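Local coordinates for protein putative secreted glycosylhydrolase (Parabacteroides distasonis ATCC 8503, PDB 3IMM) that is probably a secreted hydrolase acting on sugars, with the concanavalin-like sandwich of the 3-keto-disaccharide hydrolase family and a bound sodium ion, at residues A[52-57]-A[192-197]; A[86-91]-A[112-117]; A[132-137]-A[146-151]. All blocks are in the same frame, centred on the assembly; numbering follows the deposited sequence. Where two conformers were deposited one is given.

Interaction 1 (A[52-57]-A[192-197]); sequences DLDFKT and WFRNIK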
loop_
_atom_site.group_PDB
_atom_site.type_symbol
_atom_site.label_atom_id
_atom_site.label_comp_id
_atom_site.label_asym_id
_atom_site.label_seq_id
_atom_site.Cartn_x
_atom_site.Cartn_y
_atom_site.Cartn_z
ATOM N N ASP A 52 3.912 -9.236 3.707
ATOM C CA ASP A 52 2.664 -9.654 4.352
ATOM C C ASP A 52 2.313 -8.662 5.441
ATOM O O ASP A 52 3.204 -8.158 6.176
ATOM C CB ASP A 52 2.852 -10.999 5.047
ATOM C CG ASP A 52 2.335 -12.141 4.263
ATOM O OD1 ASP A 52 2.409 -12.110 3.043
ATOM O OD2 ASP A 52 1.858 -13.072 4.891
ATOM N N LEU A 53 1.016 -8.409 5.577
ATOM C CA LEU A 53 0.527 -7.579 6.659
ATOM C C LEU A 53 -0.942 -7.854 6.909
ATOM O O LEU A 53 -1.680 -8.215 5.998
ATOM C CB LEU A 53 0.711 -6.108 6.323
ATOM C CG LEU A 53 -0.022 -5.512 5.105
ATOM C CD1 LEU A 53 -0.376 -4.064 5.354
ATOM C CD2 LEU A 53 0.783 -5.647 3.803
ATOM N N ASP A 54 -1.350 -7.687 8.157
ATOM C CA ASP A 54 -2.743 -7.716 8.535
ATOM C C ASP A 54 -3.116 -6.269 8.613
ATOM O O ASP A 54 -2.261 -5.439 8.957
ATOM C CB ASP A 54 -2.946 -8.367 9.912
ATOM C CG ASP A 54 -2.437 -9.822 9.986
ATOM O OD1 ASP A 54 -2.193 -10.436 8.932
ATOM O OD2 ASP A 54 -2.268 -10.355 11.119
ATOM N N PHE A 55 -4.373 -5.950 8.280
ATOM C CA PHE A 55 -4.918 -4.647 8.571
ATOM C C PHE A 55 -6.397 -4.733 8.926
ATOM O O PHE A 55 -7.102 -5.677 8.506
ATOM C CB PHE A 55 -4.683 -3.696 7.406
ATOM C CG PHE A 55 -5.451 -4.029 6.183
ATOM C CD1 PHE A 55 -6.731 -3.477 5.973
ATOM C CD2 PHE A 55 -4.908 -4.858 5.206
ATOM C CE1 PHE A 55 -7.442 -3.763 4.816
ATOM C CE2 PHE A 55 -5.631 -5.169 4.050
ATOM C CZ PHE A 55 -6.892 -4.633 3.857
ATOM N N LYS A 56 -6.853 -3.759 9.722
ATOM C CA LYS A 56 -8.278 -3.604 10.095
ATOM C C LYS A 56 -8.730 -2.201 9.718
ATOM O O LYS A 56 -8.055 -1.221 9.988
ATOM C CB LYS A 56 -8.433 -3.819 11.604
ATOM C CG LYS A 56 -9.830 -3.640 12.214
ATOM C CD LYS A 56 -9.843 -4.058 13.723
ATOM C CE LYS A 56 -9.139 -3.040 14.584
ATOM N NZ LYS A 56 -9.289 -3.297 16.021
ATOM N N THR A 57 -9.889 -2.102 9.105
ATOM C CA THR A 57 -10.411 -0.807 8.719
ATOM C C THR A 57 -11.406 -0.260 9.716
ATOM O O THR A 57 -11.923 -0.972 10.579
ATOM C CB THR A 57 -11.097 -0.865 7.331
ATOM O OG1 THR A 57 -12.300 -1.620 7.439
ATOM C CG2 THR A 57 -10.166 -1.497 6.296
ATOM N N TRP A 192 -5.479 0.139 11.364
ATOM C CA TRP A 192 -4.591 -0.589 12.244
ATOM C C TRP A 192 -3.834 -1.641 11.468
ATOM O O TRP A 192 -4.424 -2.347 10.638
ATOM C CB TRP A 192 -5.410 -1.291 13.333
ATOM C CG TRP A 192 -6.168 -0.356 14.255
ATOM C CD1 TRP A 192 -5.723 0.139 15.428
ATOM C CD2 TRP A 192 -7.494 0.166 14.084
ATOM N NE1 TRP A 192 -6.683 0.926 16.024
ATOM C CE2 TRP A 192 -7.782 0.958 15.214
ATOM C CE3 TRP A 192 -8.466 0.043 13.085
ATOM C CZ2 TRP A 192 -8.996 1.634 15.374
ATOM C CZ3 TRP A 192 -9.672 0.698 13.253
ATOM C CH2 TRP A 192 -9.924 1.490 14.391
ATOM N N PHE A 193 -2.536 -1.780 11.772
ATOM C CA PHE A 193 -1.722 -2.807 11.161
ATOM C C PHE A 193 -1.102 -3.779 12.165
ATOM O O PHE A 193 -0.836 -3.435 13.346
ATOM C CB PHE A 193 -0.585 -2.205 10.358
ATOM C CG PHE A 193 -0.994 -1.127 9.389
ATOM C CD1 PHE A 193 -1.334 -1.425 8.094
ATOM C CD2 PHE A 193 -0.972 0.217 9.805
ATOM C CE1 PHE A 193 -1.657 -0.426 7.223
ATOM C CE2 PHE A 193 -1.297 1.227 8.938
ATOM C CZ PHE A 193 -1.650 0.906 7.639
ATOM N N ARG A 194 -0.838 -4.993 11.696
ATOM C CA ARG A 194 -0.104 -5.955 12.500
ATOM C C ARG A 194 0.510 -7.059 11.686
ATOM O O ARG A 194 0.212 -7.226 10.504
ATOM C CB ARG A 194 -0.935 -6.557 13.624
ATOM C CG ARG A 194 -1.936 -7.447 13.153
ATOM C CD ARG A 194 -2.631 -8.242 14.270
ATOM N NE ARG A 194 -3.469 -9.133 13.492
ATOM C CZ ARG A 194 -4.642 -9.633 13.818
ATOM N NH1 ARG A 194 -5.171 -9.408 14.988
ATOM N NH2 ARG A 194 -5.272 -10.404 12.923
ATOM N N ASN A 195 1.418 -7.786 12.321
ATOM C CA ASN A 195 2.143 -8.850 11.650
ATOM C C ASN A 195 2.723 -8.390 10.300
ATOM O O ASN A 195 2.612 -9.090 9.327
ATOM C CB ASN A 195 1.222 -10.072 11.449
ATOM C CG ASN A 195 0.880 -10.745 12.742
ATOM O OD1 ASN A 195 1.771 -11.021 13.536
ATOM N ND2 ASN A 195 -0.396 -11.046 12.948
ATOM N N ILE A 196 3.375 -7.233 10.276
ATOM C CA ILE A 196 3.999 -6.712 9.064
ATOM C C ILE A 196 5.376 -7.345 8.941
ATOM O O ILE A 196 6.280 -7.110 9.774
ATOM C CB ILE A 196 4.105 -5.216 9.068
ATOM C CG1 ILE A 196 2.803 -4.577 9.526
ATOM C CG2 ILE A 196 4.477 -4.685 7.689
ATOM C CD1 ILE A 196 2.999 -3.188 10.053
ATOM N N LYS A 197 5.525 -8.158 7.902
ATOM C CA LYS A 197 6.717 -8.959 7.683
ATOM C C LYS A 197 7.071 -9.093 6.212
ATOM O O LYS A 197 6.266 -8.865 5.321
ATOM C CB LYS A 197 6.566 -10.349 8.324
ATOM C CG LYS A 197 5.329 -11.158 7.845
ATOM C CD LYS A 197 5.173 -12.390 8.684
ATOM C CE LYS A 197 4.376 -13.516 7.985
ATOM N NZ LYS A 197 4.261 -14.690 8.931
HETATM O O HOH W 1 0.850 -10.725 8.205
#
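Asp54 meets Arg194 and Asn195 through a single carboxylate oxygen, and this small polar cluster lies on the face that also bears Lys56 and Trp192. The salt bridge runs from Arg194 NE to Asp54 OD2 (2.9 Å), using the anti lone pair of the oxygen and arriving close to the guanidinium plane. Asn195 ND2 gives the same OD2 an almost straight bond of 2.7 Å, from above the carboxylate plane. The other oxygen, OD1, takes a water that also bonds Asn195 O. Arg194 CG sits between its backbone N and carbonyl carbon (chi1 71°), which leads the extended chain past the OD2 end of Asp54 and leaves NE facing that oxygen, the carboxylate and guanidinium planes 80° apart. With an alanine in place of Arg194, the carboxylate of Asp54 would probably be left without its charged mate, and Trp122 without the guanidinium it meets in a cation-pi contact.

The backbone ladder is antiparallel, with 52-57 and 192-197 as neighbours in the six-stranded sheet of a concanavalin-like sandwich. Asp52, Asp54 and Lys56 form hydrogen-bonded pairs with Lys197, Arg194 and Trp192. Between the first two pairs the register slips by one residue, a beta bulge that includes Asn195.

Cation-pi and CH-pi contacts mark the far end: Lys56 lays CE over one face of the Trp192 indole, and its NZ stands 4.5 Å from the centroid of the six-membered ring.

Apolar contacts occupy the face bearing Phe55 and Phe193, where Leu53 CD1 packs 3.9 Å from Phe193 CD1. Ile84 of strand 80-85, in the second sheet, touches both phenylalanines.

Interaction 2 (A[86-91]-A[112-117]); sequences DDHCEK and QDKVVK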
loop_
_atom_site.group_PDB
_atom_site.type_symbol
_atom_site.label_atom_id
_atom_site.label_comp_id
_atom_site.label_asym_id
_atom_site.label_seq_id
_atom_site.Cartn_x
_atom_site.Cartn_y
_atom_site.Cartn_z
ATOM N N ASP A 86 -11.793 0.927 2.767
ATOM C CA ASP A 86 -13.103 0.375 3.113
ATOM C C ASP A 86 -14.052 0.403 1.928
ATOM O O ASP A 86 -14.800 1.343 1.751
ATOM C CB ASP A 86 -13.739 1.167 4.272
ATOM C CG ASP A 86 -15.140 0.689 4.595
ATOM O OD1 ASP A 86 -15.436 -0.498 4.298
ATOM O OD2 ASP A 86 -15.939 1.481 5.140
ATOM N N ASP A 87 -14.045 -0.658 1.134
ATOM C CA ASP A 87 -14.920 -0.753 -0.029
ATOM C C ASP A 87 -16.429 -0.737 0.324
ATOM O O ASP A 87 -17.268 -0.643 -0.559
ATOM C CB ASP A 87 -14.607 -2.053 -0.806
ATOM C CG ASP A 87 -13.295 -2.007 -1.532
ATOM O OD1 ASP A 87 -12.603 -0.999 -1.443
ATOM O OD2 ASP A 87 -12.927 -2.989 -2.203
ATOM N N HIS A 88 -16.776 -0.913 1.584
ATOM C CA HIS A 88 -18.184 -0.990 1.959
ATOM C C HIS A 88 -18.767 0.373 2.250
ATOM O O HIS A 88 -19.930 0.476 2.513
ATOM C CB HIS A 88 -18.361 -1.887 3.170
ATOM C CG HIS A 88 -17.728 -3.226 3.007
ATOM N ND1 HIS A 88 -18.377 -4.287 2.419
ATOM C CD2 HIS A 88 -16.487 -3.666 3.318
ATOM C CE1 HIS A 88 -17.566 -5.331 2.391
ATOM N NE2 HIS A 88 -16.413 -4.978 2.926
ATOM N N CYS A 89 -17.941 1.409 2.238
ATOM C CA CYS A 89 -18.421 2.785 2.356
ATOM C C CYS A 89 -18.458 3.341 0.949
ATOM O O CYS A 89 -17.434 3.305 0.274
ATOM C CB CYS A 89 -17.428 3.593 3.183
ATOM S SG CYS A 89 -17.928 5.227 3.460
ATOM N N GLU A 90 -19.599 3.825 0.503
ATOM C CA GLU A 90 -19.710 4.371 -0.855
ATOM C C GLU A 90 -19.898 5.880 -0.815
ATOM O O GLU A 90 -20.978 6.350 -1.079
ATOM C CB GLU A 90 -20.889 3.702 -1.599
ATOM N N LYS A 91 -18.844 6.633 -0.492
ATOM C CA LYS A 91 -18.965 8.097 -0.228
ATOM C C LYS A 91 -18.924 8.994 -1.458
ATOM O O LYS A 91 -19.596 10.034 -1.508
ATOM C CB LYS A 91 -17.846 8.598 0.706
ATOM C CG LYS A 91 -18.212 8.593 2.167
ATOM C CD LYS A 91 -17.272 9.473 2.975
ATOM C CE LYS A 91 -15.889 8.882 3.136
ATOM N NZ LYS A 91 -15.212 9.436 4.362
ATOM N N GLN A 112 -12.061 -7.913 -8.204
ATOM C CA GLN A 112 -13.342 -7.869 -7.479
ATOM C C GLN A 112 -13.180 -6.880 -6.368
ATOM O O GLN A 112 -12.072 -6.703 -5.865
ATOM C CB GLN A 112 -13.740 -9.210 -6.849
ATOM C CG GLN A 112 -12.944 -10.476 -7.246
ATOM C CD GLN A 112 -13.135 -11.645 -6.226
ATOM O OE1 GLN A 112 -12.309 -12.579 -6.149
ATOM N NE2 GLN A 112 -14.224 -11.575 -5.436
ATOM N N ASP A 113 -14.275 -6.235 -5.970
ATOM C CA ASP A 113 -14.219 -5.408 -4.759
ATOM C C ASP A 113 -15.050 -6.098 -3.687
ATOM O O ASP A 113 -15.666 -7.154 -3.921
ATOM C CB ASP A 113 -14.631 -3.923 -4.980
ATOM C CG ASP A 113 -16.156 -3.733 -5.155
ATOM O OD1 ASP A 113 -16.836 -4.682 -5.669
ATOM O OD2 ASP A 113 -16.660 -2.633 -4.787
ATOM N N LYS A 114 -15.019 -5.470 -2.517
ATOM C CA LYS A 114 -15.590 -6.000 -1.307
ATOM C C LYS A 114 -15.049 -7.412 -1.027
ATOM O O LYS A 114 -15.713 -8.246 -0.423
ATOM C CB LYS A 114 -17.106 -5.935 -1.388
ATOM C CG LYS A 114 -17.652 -4.535 -1.566
ATOM C CD LYS A 114 -19.194 -4.566 -1.483
ATOM C CE LYS A 114 -19.779 -3.187 -1.699
ATOM N NZ LYS A 114 -21.142 -3.104 -1.102
ATOM N N VAL A 115 -13.805 -7.642 -1.426
ATOM C CA VAL A 115 -12.997 -8.719 -0.826
ATOM C C VAL A 115 -12.521 -8.304 0.591
ATOM O O VAL A 115 -12.331 -9.135 1.469
ATOM C CB VAL A 115 -11.841 -9.082 -1.741
ATOM C CG1 VAL A 115 -10.936 -10.158 -1.109
ATOM C CG2 VAL A 115 -12.426 -9.531 -3.129
ATOM N N VAL A 116 -12.320 -7.013 0.803
ATOM C CA VAL A 116 -11.974 -6.498 2.105
ATOM C C VAL A 116 -13.172 -6.754 3.000
ATOM O O VAL A 116 -14.317 -6.714 2.569
ATOM C CB VAL A 116 -11.620 -4.980 2.065
ATOM C CG1 VAL A 116 -12.825 -4.141 1.670
ATOM C CG2 VAL A 116 -11.058 -4.501 3.416
ATOM N N LYS A 117 -12.895 -7.072 4.261
ATOM C CA LYS A 117 -13.957 -7.313 5.227
ATOM C C LYS A 117 -14.502 -5.983 5.695
ATOM O O LYS A 117 -13.990 -4.918 5.328
ATOM C CB LYS A 117 -13.426 -8.178 6.362
ATOM C CG LYS A 117 -13.146 -9.574 5.869
ATOM C CD LYS A 117 -12.406 -10.360 6.867
ATOM C CE LYS A 117 -12.197 -11.799 6.395
ATOM N NZ LYS A 117 -11.272 -12.499 7.370
HETATM O O HOH W 2 -13.500 -2.179 5.203
HETATM O O HOH W 3 -11.855 -5.275 -1.693
HETATM O O HOH W 4 -17.197 -0.525 -3.160
HETATM O O HOH W 5 -20.785 -3.990 1.492
#
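The imidazole of His88 meets segment 112-117 at its edge: Val116 O lies near the ring plane and accepts from NE2 at 2.7 Å, although the donor stands above the plane of that carbonyl. Near another part of the rim, ND1 is 2.6 Å from a water that accepts from Lys114 NZ, so both ring nitrogens are engaged. Lys114 CB approaches the ring obliquely, 3.9 Å from His88 CE1. The carboxylate of Asp87 is the second flat group. Its OD2 receives a long bond of 3.3 Å from Lys114 N on the anti lone pair, and a water joins this oxygen to Val116 N; OD1 is taken by the backbone N of Cys101.

Both segments belong to the long irregular connection between strands 80-85 and 122-130. Asp86 to Cys89 form a type I turn, reinforced by an Asx turn in which Asp86 OD1 accepts from His88 N.

The apolar part of the contact is Val116 CG1, 3.7 Å from Asp87 CB; a chi1 of 65° turns this methyl, rather than CG2, to the aspartate. Another water donates to Asp87 O and to Asp113 OD2, bridging the two segments.

Interaction 3 (A[132-137]-A[146-151]); sequences QHIMVI and MDMSKW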
loop_
_atom_site.group_PDB
_atom_site.type_symbol
_atom_site.label_atom_id
_atom_site.label_comp_id
_atom_site.label_asym_id
_atom_site.label_seq_id
_atom_site.Cartn_x
_atom_site.Cartn_y
_atom_site.Cartn_z
ATOM N N GLN A 132 9.177 -5.478 -12.168
ATOM C CA GLN A 132 7.988 -4.799 -12.746
ATOM C C GLN A 132 6.651 -5.500 -12.502
ATOM O O GLN A 132 5.591 -4.953 -12.843
ATOM C CB GLN A 132 8.188 -4.559 -14.246
ATOM C CG GLN A 132 9.113 -3.397 -14.512
ATOM C CD GLN A 132 9.317 -3.155 -15.988
ATOM O OE1 GLN A 132 9.408 -4.083 -16.762
ATOM N NE2 GLN A 132 9.398 -1.907 -16.373
ATOM N N HIS A 133 6.688 -6.711 -11.946
ATOM C CA HIS A 133 5.476 -7.477 -11.623
ATOM C C HIS A 133 5.117 -7.385 -10.138
ATOM O O HIS A 133 5.911 -7.805 -9.263
ATOM C CB HIS A 133 5.661 -8.931 -12.058
ATOM C CG HIS A 133 5.974 -9.056 -13.515
ATOM N ND1 HIS A 133 4.996 -9.071 -14.490
ATOM C CD2 HIS A 133 7.164 -9.089 -14.174
ATOM C CE1 HIS A 133 5.568 -9.151 -15.680
ATOM N NE2 HIS A 133 6.883 -9.159 -15.516
ATOM N N ILE A 134 3.948 -6.799 -9.872
ATOM C CA ILE A 134 3.362 -6.666 -8.521
ATOM C C ILE A 134 2.054 -7.454 -8.508
ATOM O O ILE A 134 1.246 -7.322 -9.414
ATOM C CB ILE A 134 3.137 -5.165 -8.169
ATOM C CG1 ILE A 134 4.499 -4.459 -8.183
ATOM C CG2 ILE A 134 2.457 -4.978 -6.777
ATOM C CD1 ILE A 134 4.475 -2.972 -7.867
HETATM N N MSE A 135 1.891 -8.314 -7.512
HETATM C CA MSE A 135 0.658 -9.047 -7.288
HETATM C C MSE A 135 0.120 -8.696 -5.907
HETATM O O MSE A 135 0.889 -8.562 -4.948
HETATM C CB MSE A 135 0.911 -10.556 -7.387
HETATM C CG MSE A 135 -0.211 -11.403 -6.840
HETATM SE SE MSE A 135 0.164 -13.310 -6.994
HETATM C CE MSE A 135 0.218 -13.487 -8.954
ATOM N N VAL A 136 -1.198 -8.537 -5.803
ATOM C CA VAL A 136 -1.816 -8.318 -4.509
ATOM C C VAL A 136 -2.780 -9.469 -4.232
ATOM O O VAL A 136 -3.694 -9.759 -5.007
ATOM C CB VAL A 136 -2.515 -6.967 -4.410
ATOM C CG1 VAL A 136 -3.090 -6.767 -3.042
ATOM C CG2 VAL A 136 -1.556 -5.828 -4.776
ATOM N N ILE A 137 -2.589 -10.092 -3.076
ATOM C CA ILE A 137 -3.439 -11.136 -2.634
ATOM C C ILE A 137 -4.105 -10.606 -1.381
ATOM O O ILE A 137 -3.415 -10.287 -0.425
ATOM C CB ILE A 137 -2.627 -12.409 -2.346
ATOM C CG1 ILE A 137 -1.810 -12.809 -3.593
ATOM C CG2 ILE A 137 -3.587 -13.542 -1.898
ATOM C CD1 ILE A 137 -0.491 -13.351 -3.319
HETATM N N MSE A 146 -0.163 -6.420 -11.706
HETATM C CA MSE A 146 0.305 -5.344 -12.534
HETATM C C MSE A 146 1.611 -5.751 -13.167
HETATM O O MSE A 146 2.533 -6.173 -12.476
HETATM C CB MSE A 146 0.593 -4.110 -11.678
HETATM C CG MSE A 146 1.309 -3.015 -12.467
HETATM SE SE MSE A 146 1.313 -1.295 -11.571
HETATM C CE MSE A 146 -0.301 -0.581 -12.139
ATOM N N ASP A 147 1.713 -5.544 -14.468
ATOM C CA ASP A 147 3.030 -5.455 -15.150
ATOM C C ASP A 147 3.299 -3.992 -15.506
ATOM O O ASP A 147 2.808 -3.500 -16.494
ATOM C CB ASP A 147 3.056 -6.332 -16.412
ATOM C CG ASP A 147 4.415 -6.297 -17.151
ATOM O OD1 ASP A 147 5.277 -5.413 -16.916
ATOM O OD2 ASP A 147 4.575 -7.143 -18.041
HETATM N N MSE A 148 4.170 -3.355 -14.733
HETATM C CA MSE A 148 4.505 -1.936 -14.852
HETATM C C MSE A 148 5.010 -1.512 -16.222
HETATM O O MSE A 148 4.934 -0.323 -16.561
HETATM C CB MSE A 148 5.536 -1.531 -13.766
HETATM C CG MSE A 148 5.037 -1.740 -12.375
HETATM SE SE MSE A 148 6.361 -1.511 -11.043
HETATM C CE MSE A 148 6.645 0.414 -11.188
ATOM N N SER A 149 5.491 -2.464 -17.022
ATOM C CA SER A 149 6.012 -2.155 -18.358
ATOM C C SER A 149 4.913 -1.687 -19.287
ATOM O O SER A 149 5.214 -0.988 -20.230
ATOM C CB SER A 149 6.788 -3.327 -18.982
ATOM O OG SER A 149 5.956 -4.418 -19.196
ATOM N N LYS A 150 3.650 -2.010 -18.979
ATOM C CA LYS A 150 2.510 -1.542 -19.770
ATOM C C LYS A 150 2.209 -0.082 -19.532
ATOM O O LYS A 150 1.531 0.546 -20.335
ATOM C CB LYS A 150 1.249 -2.332 -19.455
ATOM C CG LYS A 150 1.327 -3.824 -19.793
ATOM C CD LYS A 150 0.100 -4.605 -19.241
ATOM C CE LYS A 150 -1.185 -4.378 -20.064
ATOM N NZ LYS A 150 -2.398 -4.493 -19.170
ATOM N N TRP A 151 2.691 0.472 -18.428
ATOM C CA TRP A 151 2.354 1.857 -18.057
ATOM C C TRP A 151 3.373 2.815 -18.691
ATOM O O TRP A 151 4.227 3.396 -18.000
ATOM C CB TRP A 151 2.309 2.001 -16.525
ATOM C CG TRP A 151 0.959 1.697 -15.967
ATOM C CD1 TRP A 151 0.015 2.607 -15.565
ATOM C CD2 TRP A 151 0.368 0.401 -15.811
ATOM N NE1 TRP A 151 -1.123 1.942 -15.162
ATOM C CE2 TRP A 151 -0.929 0.587 -15.317
ATOM C CE3 TRP A 151 0.803 -0.888 -16.056
ATOM C CZ2 TRP A 151 -1.784 -0.471 -15.068
ATOM C CZ3 TRP A 151 -0.060 -1.952 -15.775
ATOM C CH2 TRP A 151 -1.323 -1.732 -15.281
#
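The open end of a beta hairpin, strand 133-138 paired with strand 141-147, is where Gln132 to Ile134 meet Met146 to Ser149. Ile134 and Met146 form an antiparallel hydrogen-bonded pair: Ile134 N bonds Met146 O at 3.0 Å, and Met146 N returns to Ile134 O. One step on, Met148 N gives Gln132 O a nearly straight bond of 2.9 Å, extending the ladder just as the second strand turns into the 3-10 segment 148-150.

His133 and Asp147, a non-hydrogen-bonded pair, lie side by side on one face. The ring brings CE1 to 3.3 Å from Asp147 OD2, with ring and carboxylate planes 51° apart. CG of Asp147 is anti to its backbone N (chi1 -179°), and OD1 is thereby placed to accept from Ser149 N at 3.0 Å, closing an Asx turn, and from Ser149 OG at 2.6 Å. Both donors come from the same face of the carboxylate, and together they fix its rotation at the start of the 3-10 turn. Gln132, its chain extended, crosses Met148 and brings OE1 to 3.5 Å from Ser149 CB.

On the other face Ile134 CD1 touches the selenium of Met148, a selenomethionine, at 4.0 Å. Here the hairpin forms one edge of the six-stranded sheet: Ile134 also packs on Ile127 of the adjacent strand 122-130, while Ile134 and Met148 both rest on Val80 of strand 80-85 in the facing sheet.

In the fold
From the N terminus, the chain first reaches 52-57, whose partner 192-197 comes only near the C terminus; interaction 1 thus closes a loop of 134 residues that encloses both other contacts. Within it, interaction 2 closes a 20-residue loop after strand 80-85, and interaction 3 then closes the short hairpin, in series and without crossing. Interactions 1 and 3 belong to the same six-stranded sheet, on opposite sides of the chain's centre, with their own centres about 22 Å apart. Interaction 2 joins two parts of the connection from strand 80-85 of one sheet to strand 122-130 of the other, and touches interaction 1, Phe55 CE1 lying 3.9 Å from Val116 CG2; interaction 3 touches neither.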